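Local structure of citrate synthase (Mycobacterium tuberculosis, 4TVM) at residues A[142-147]-A[250-255]; A[188-193]-A[201-206]. The protein catalyses the condensation of oxaloacetate with acetyl-CoA and water to give citrate and CoA, a step of the Krebs cycle. All blocks are in the same frame, centred on the assembly; numbering follows the deposited sequence.

Interaction 1 (A[142-147]-A[250-255]); sequences NALSAY and NLFTSI
L144 and S145, on helix 133-147, meet N250 and F252 at the start of helix 251-262, the two short axes running antiparallel at 168° and 8.6 Å apart at closest. This is a helix-helix contact inside the largely helical citrate synthase fold, close to the subunit interface: N142 and T253 also pack on S138 and W263 of the second subunit. F252 points toward the other helix and buries the largest area in the contact. L144 comes over one face of the F252 ring, with CB lying 4.1 Å from the ring centroid in a CH-pi contact and CD1 offset toward the rim; the two side chains cross at about a right angle. S145 OG approaches the same ring from another direction, at its edge and in its plane, 3.6 Å from F252 CD2. Beyond these segments the ring also touches S163 and L167 of helix 159-182. N250 is the N-cap residue of helix 251-262, and its amide works on two fronts. With CG lying between the backbone N and the carbonyl carbon, the amide turns back over the first turn, where N250 OD1 accepts the capping bond from T253 N at 2.9 Å. The other end reaches across to the neighbouring helix: N250 ND2 donates to S145 OG over 3.3 Å, with an angle of 154° at the hydrogen and the hydroxyl oxygen 19° out of the amide plane.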
loop_
_atom_site.group_PDB
_atom_site.type_symbol
_atom_site.label_atom_id
_atom_site.label_comp_id
_atom_site.label_asym_id
_atom_site.label_seq_id
_atom_site.Cartn_x
_atom_site.Cartn_y
_atom_site.Cartn_z
ATOM N N ASN A 142 -1.385 -7.428 8.712
ATOM C CA ASN A 142 -2.736 -7.564 8.147
ATOM C C ASN A 142 -3.644 -8.399 9.047
ATOM O O ASN A 142 -4.808 -8.037 9.267
ATOM C CB ASN A 142 -2.650 -8.149 6.761
ATOM C CG ASN A 142 -2.121 -7.126 5.752
ATOM O OD1 ASN A 142 -2.818 -6.147 5.405
ATOM N ND2 ASN A 142 -0.881 -7.319 5.303
ATOM N N ALA A 143 -3.092 -9.453 9.649
ATOM C CA ALA A 143 -3.863 -10.321 10.536
ATOM C C ALA A 143 -4.322 -9.640 11.848
ATOM O O ALA A 143 -5.205 -10.152 12.567
ATOM C CB ALA A 143 -3.060 -11.570 10.845
ATOM N N LEU A 144 -3.732 -8.506 12.187
ATOM C CA LEU A 144 -4.132 -7.778 13.406
ATOM C C LEU A 144 -5.595 -7.422 13.428
ATOM O O LEU A 144 -6.199 -7.363 14.495
ATOM C CB LEU A 144 -3.382 -6.451 13.499
ATOM C CG LEU A 144 -1.943 -6.574 13.920
ATOM C CD1 LEU A 144 -1.228 -5.268 13.630
ATOM C CD2 LEU A 144 -1.872 -6.915 15.410
ATOM N N SER A 145 -6.142 -7.102 12.259
ATOM C CA SER A 145 -7.527 -6.739 12.157
ATOM C C SER A 145 -8.395 -7.951 12.485
ATOM O O SER A 145 -9.538 -7.807 12.893
ATOM C CB SER A 145 -7.837 -6.221 10.763
ATOM O OG SER A 145 -7.144 -5.008 10.513
ATOM N N ALA A 146 -7.842 -9.146 12.328
ATOM C CA ALA A 146 -8.522 -10.354 12.761
ATOM C C ALA A 146 -8.595 -10.501 14.290
ATOM O O ALA A 146 -9.466 -11.202 14.788
ATOM C CB ALA A 146 -7.853 -11.593 12.147
ATOM N N TYR A 147 -7.667 -9.906 15.036
ATOM C CA TYR A 147 -7.632 -10.128 16.497
ATOM C C TYR A 147 -8.010 -8.909 17.314
ATOM O O TYR A 147 -8.292 -9.006 18.504
ATOM C CB TYR A 147 -6.250 -10.584 16.925
ATOM C CG TYR A 147 -5.895 -11.913 16.398
ATOM C CD1 TYR A 147 -5.273 -12.040 15.154
ATOM C CD2 TYR A 147 -6.206 -13.066 17.107
ATOM C CE1 TYR A 147 -4.955 -13.294 14.630
ATOM C CE2 TYR A 147 -5.895 -14.327 16.588
ATOM C CZ TYR A 147 -5.265 -14.429 15.365
ATOM O OH TYR A 147 -4.940 -15.652 14.869
ATOM N N ASN A 250 -8.618 1.178 7.632
ATOM C CA ASN A 250 -8.327 1.292 9.050
ATOM C C ASN A 250 -6.831 1.507 9.278
ATOM O O ASN A 250 -6.025 1.500 8.346
ATOM C CB ASN A 250 -8.908 0.124 9.848
ATOM C CG ASN A 250 -8.045 -1.121 9.807
ATOM O OD1 ASN A 250 -6.835 -1.063 9.997
ATOM N ND2 ASN A 250 -8.675 -2.268 9.571
ATOM N N LEU A 251 -6.472 1.746 10.527
ATOM C CA LEU A 251 -5.103 2.088 10.867
ATOM C C LEU A 251 -4.135 0.999 10.514
ATOM O O LEU A 251 -3.100 1.262 9.938
ATOM C CB LEU A 251 -5.003 2.376 12.356
ATOM C CG LEU A 251 -3.739 3.035 12.872
ATOM C CD1 LEU A 251 -3.103 4.001 11.892
ATOM C CD2 LEU A 251 -4.089 3.758 14.161
ATOM N N PHE A 252 -4.483 -0.234 10.839
ATOM C CA PHE A 252 -3.625 -1.370 10.552
ATOM C C PHE A 252 -3.419 -1.575 9.071
ATOM O O PHE A 252 -2.320 -1.909 8.619
ATOM C CB PHE A 252 -4.235 -2.645 11.139
ATOM C CG PHE A 252 -4.394 -2.613 12.635
ATOM C CD1 PHE A 252 -3.567 -1.813 13.439
ATOM C CD2 PHE A 252 -5.369 -3.388 13.260
ATOM C CE1 PHE A 252 -3.725 -1.792 14.818
ATOM C CE2 PHE A 252 -5.530 -3.359 14.653
ATOM C CZ PHE A 252 -4.698 -2.571 15.425
ATOM N N THR A 253 -4.486 -1.406 8.304
ATOM C CA THR A 253 -4.410 -1.698 6.888
ATOM C C THR A 253 -3.550 -0.636 6.238
ATOM O O THR A 253 -2.722 -0.937 5.374
ATOM C CB THR A 253 -5.810 -1.793 6.262
ATOM O OG1 THR A 253 -6.638 -2.649 7.074
ATOM C CG2 THR A 253 -5.716 -2.329 4.845
ATOM N N SER A 254 -3.669 0.599 6.703
ATOM C CA SER A 254 -2.778 1.674 6.203
ATOM C C SER A 254 -1.288 1.468 6.549
ATOM O O SER A 254 -0.419 1.733 5.717
ATOM C CB SER A 254 -3.261 3.033 6.685
ATOM O OG SER A 254 -4.682 3.079 6.704
ATOM N N ILE A 255 -0.982 0.947 7.738
ATOM C CA ILE A 255 0.438 0.673 8.107
ATOM C C ILE A 255 1.008 -0.481 7.295
ATOM O O ILE A 255 2.161 -0.491 6.823
ATOM C CB ILE A 255 0.540 0.319 9.586
ATOM C CG1 ILE A 255 0.214 1.544 10.439
ATOM C CG2 ILE A 255 1.898 -0.274 9.931
ATOM C CD1 ILE A 255 1.067 2.750 10.145
#

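Interaction 2 (A[188-193]-A[201-206]); sequences LYPDNS and LRLTFG
The guanidinium of R202 lies against L188 and Y189, held by apolar cover on a face and by polar partners around it. L188 CD2 sits over the centre of the R202 guanidinium, 3.7 Å above its plane, and the two side chains cross at about a right angle. At the edge, R202 NH1 reaches Y189 O at 2.6 Å, a weak bond, with 130° at the hydrogen. A water accepts from Y189 N and, weakly, from R202 NH2, so the arginine meets the backbone of Y189 both directly and through solvent. R202 gets there with CG anti to the backbone N (chi1 -163°) and an extended chain from CG to NE, which carries the charged group out from the helix to the loop.

L203 adds further packing: its CD2 lies 3.6 Å from L188 O and 4.2 Å from P190 CD, and its side chain also packs on A176 of helix 159-182. L188 CD2 also lies 3.6 Å from G206 C, just where the chain leaves the helix.

Further out, L188 O accepts from Y177 OH, G206 O accepts from K180 NZ, and Y189 OH bonds to E118 and K121, fixing the loop and the helix end to the surrounding structure. D191 N is held by N199 OD1, and D191 OD1 accepts from S193 N at 3.1 Å, closing an Asx turn. The whole is a loop folded back along the helix that follows it, helix 196-205, within the helical body of citrate synthase.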
loop_
_atom_site.group_PDB
_atom_site.type_symbol
_atom_site.label_atom_id
_atom_site.label_comp_id
_atom_site.label_asym_id
_atom_site.label_seq_id
_atom_site.Cartn_x
_atom_site.Cartn_y
_atom_site.Cartn_z
ATOM N N LEU A 188 10.290 -15.643 23.325
ATOM C CA LEU A 188 10.174 -15.224 24.737
ATOM C C LEU A 188 8.954 -14.329 24.904
ATOM O O LEU A 188 8.296 -14.000 23.921
ATOM C CB LEU A 188 11.441 -14.463 25.174
ATOM C CG LEU A 188 12.547 -15.315 25.821
ATOM C CD1 LEU A 188 12.745 -16.598 25.039
ATOM C CD2 LEU A 188 13.879 -14.565 25.946
ATOM N N TYR A 189 8.667 -13.916 26.146
ATOM C CA TYR A 189 7.628 -12.921 26.418
ATOM C C TYR A 189 8.196 -11.601 26.920
ATOM O O TYR A 189 9.310 -11.575 27.358
ATOM C CB TYR A 189 6.657 -13.462 27.432
ATOM C CG TYR A 189 5.763 -14.522 26.866
ATOM C CD1 TYR A 189 4.582 -14.185 26.195
ATOM C CD2 TYR A 189 6.082 -15.864 27.001
ATOM C CE1 TYR A 189 3.748 -15.168 25.676
ATOM C CE2 TYR A 189 5.265 -16.839 26.504
ATOM C CZ TYR A 189 4.107 -16.487 25.842
ATOM O OH TYR A 189 3.306 -17.484 25.366
ATOM N N PRO A 190 7.438 -10.494 26.814
ATOM C CA PRO A 190 7.783 -9.227 27.476
ATOM C C PRO A 190 8.108 -9.328 28.965
ATOM O O PRO A 190 7.441 -10.049 29.684
ATOM C CB PRO A 190 6.514 -8.385 27.296
ATOM C CG PRO A 190 5.949 -8.855 26.004
ATOM C CD PRO A 190 6.364 -10.292 25.815
ATOM N N ASP A 191 9.149 -8.616 29.388
ATOM C CA ASP A 191 9.487 -8.408 30.799
ATOM C C ASP A 191 8.997 -7.006 31.180
ATOM O O ASP A 191 9.453 -6.026 30.612
ATOM C CB ASP A 191 11.005 -8.487 30.938
ATOM C CG ASP A 191 11.477 -8.586 32.382
ATOM O OD1 ASP A 191 10.728 -8.238 33.326
ATOM O OD2 ASP A 191 12.625 -9.042 32.556
ATOM N N ASN A 192 8.067 -6.906 32.124
ATOM C CA ASN A 192 7.564 -5.581 32.556
ATOM C C ASN A 192 8.627 -4.673 33.111
ATOM O O ASN A 192 8.403 -3.487 33.266
ATOM C CB ASN A 192 6.459 -5.692 33.617
ATOM C CG ASN A 192 5.068 -5.657 33.012
ATOM O OD1 ASN A 192 4.829 -5.006 31.987
ATOM N ND2 ASN A 192 4.144 -6.358 33.641
ATOM N N SER A 193 9.789 -5.235 33.399
ATOM C CA SER A 193 10.837 -4.498 34.034
ATOM C C SER A 193 11.831 -3.932 33.013
ATOM O O SER A 193 12.918 -3.513 33.392
ATOM C CB SER A 193 11.554 -5.410 35.031
ATOM O OG SER A 193 12.752 -5.953 34.496
ATOM N N LEU A 201 15.034 -5.984 22.406
ATOM C CA LEU A 201 16.316 -6.661 22.223
ATOM C C LEU A 201 16.376 -8.033 22.887
ATOM O O LEU A 201 17.059 -8.932 22.409
ATOM C CB LEU A 201 17.450 -5.780 22.737
ATOM C CG LEU A 201 18.024 -4.748 21.754
ATOM C CD1 LEU A 201 18.825 -3.675 22.487
ATOM C CD2 LEU A 201 18.928 -5.449 20.753
ATOM N N ARG A 202 15.700 -8.193 24.003
ATOM C CA ARG A 202 15.601 -9.506 24.662
ATOM C C ARG A 202 14.773 -10.472 23.846
ATOM O O ARG A 202 15.079 -11.664 23.773
ATOM C CB ARG A 202 14.915 -9.376 26.022
ATOM C CG ARG A 202 15.124 -10.569 26.945
ATOM C CD ARG A 202 14.330 -10.452 28.239
ATOM N NE ARG A 202 13.978 -11.757 28.812
ATOM C CZ ARG A 202 12.755 -12.302 28.786
ATOM N NH1 ARG A 202 11.737 -11.690 28.171
ATOM N NH2 ARG A 202 12.543 -13.488 29.353
ATOM N N LEU A 203 13.676 -9.952 23.281
ATOM C CA LEU A 203 12.738 -10.774 22.538
ATOM C C LEU A 203 13.444 -11.291 21.313
ATOM O O LEU A 203 13.156 -12.381 20.841
ATOM C CB LEU A 203 11.565 -9.961 22.093
ATOM C CG LEU A 203 10.528 -9.598 23.126
ATOM C CD1 LEU A 203 9.439 -8.781 22.428
ATOM C CD2 LEU A 203 9.949 -10.844 23.720
ATOM N N THR A 204 14.366 -10.483 20.813
ATOM C CA THR A 204 15.106 -10.769 19.598
ATOM C C THR A 204 16.257 -11.696 19.866
ATOM O O THR A 204 16.507 -12.623 19.098
ATOM C CB THR A 204 15.689 -9.478 19.043
ATOM O OG1 THR A 204 14.669 -8.478 19.044
ATOM C CG2 THR A 204 16.177 -9.657 17.632
ATOM N N PHE A 205 16.957 -11.453 20.961
ATOM C CA PHE A 205 18.212 -12.129 21.219
ATOM C C PHE A 205 18.206 -13.036 22.427
ATOM O O PHE A 205 19.105 -13.817 22.594
ATOM C CB PHE A 205 19.315 -11.067 21.371
ATOM C CG PHE A 205 19.591 -10.324 20.097
ATOM C CD1 PHE A 205 19.976 -11.030 18.947
ATOM C CD2 PHE A 205 19.443 -8.961 20.025
ATOM C CE1 PHE A 205 20.223 -10.375 17.763
ATOM C CE2 PHE A 205 19.692 -8.301 18.837
ATOM C CZ PHE A 205 20.077 -9.007 17.706
ATOM N N GLY A 206 17.206 -12.934 23.277
ATOM C CA GLY A 206 17.123 -13.772 24.458
ATOM C C GLY A 206 16.875 -15.239 24.134
ATOM O O GLY A 206 16.159 -15.564 23.175
HETATM O O HOH W 1 9.910 -15.366 28.591
#

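Overall arrangement
Going along the chain from the N terminus, 142-147 comes first, on helix 133-147. Helix 159-182 follows, then both segments of interaction 2: the loop 188-193 and, after seven residues, the end of helix 196-205. That contact closes a short local loop. The chain then runs through helices 216-229 and 236-246 before 250-255 returns to 142-147, so interaction 1 closes a long loop in which interaction 2 is nested. Their centres lie about 24 Å apart and they do not touch, but helix 159-182 borders both, packing on F252 in one and on L203 in the other. Interaction 1 is buried beside the second subunit; interaction 2 is partly buried and touches no other chain of the dimer.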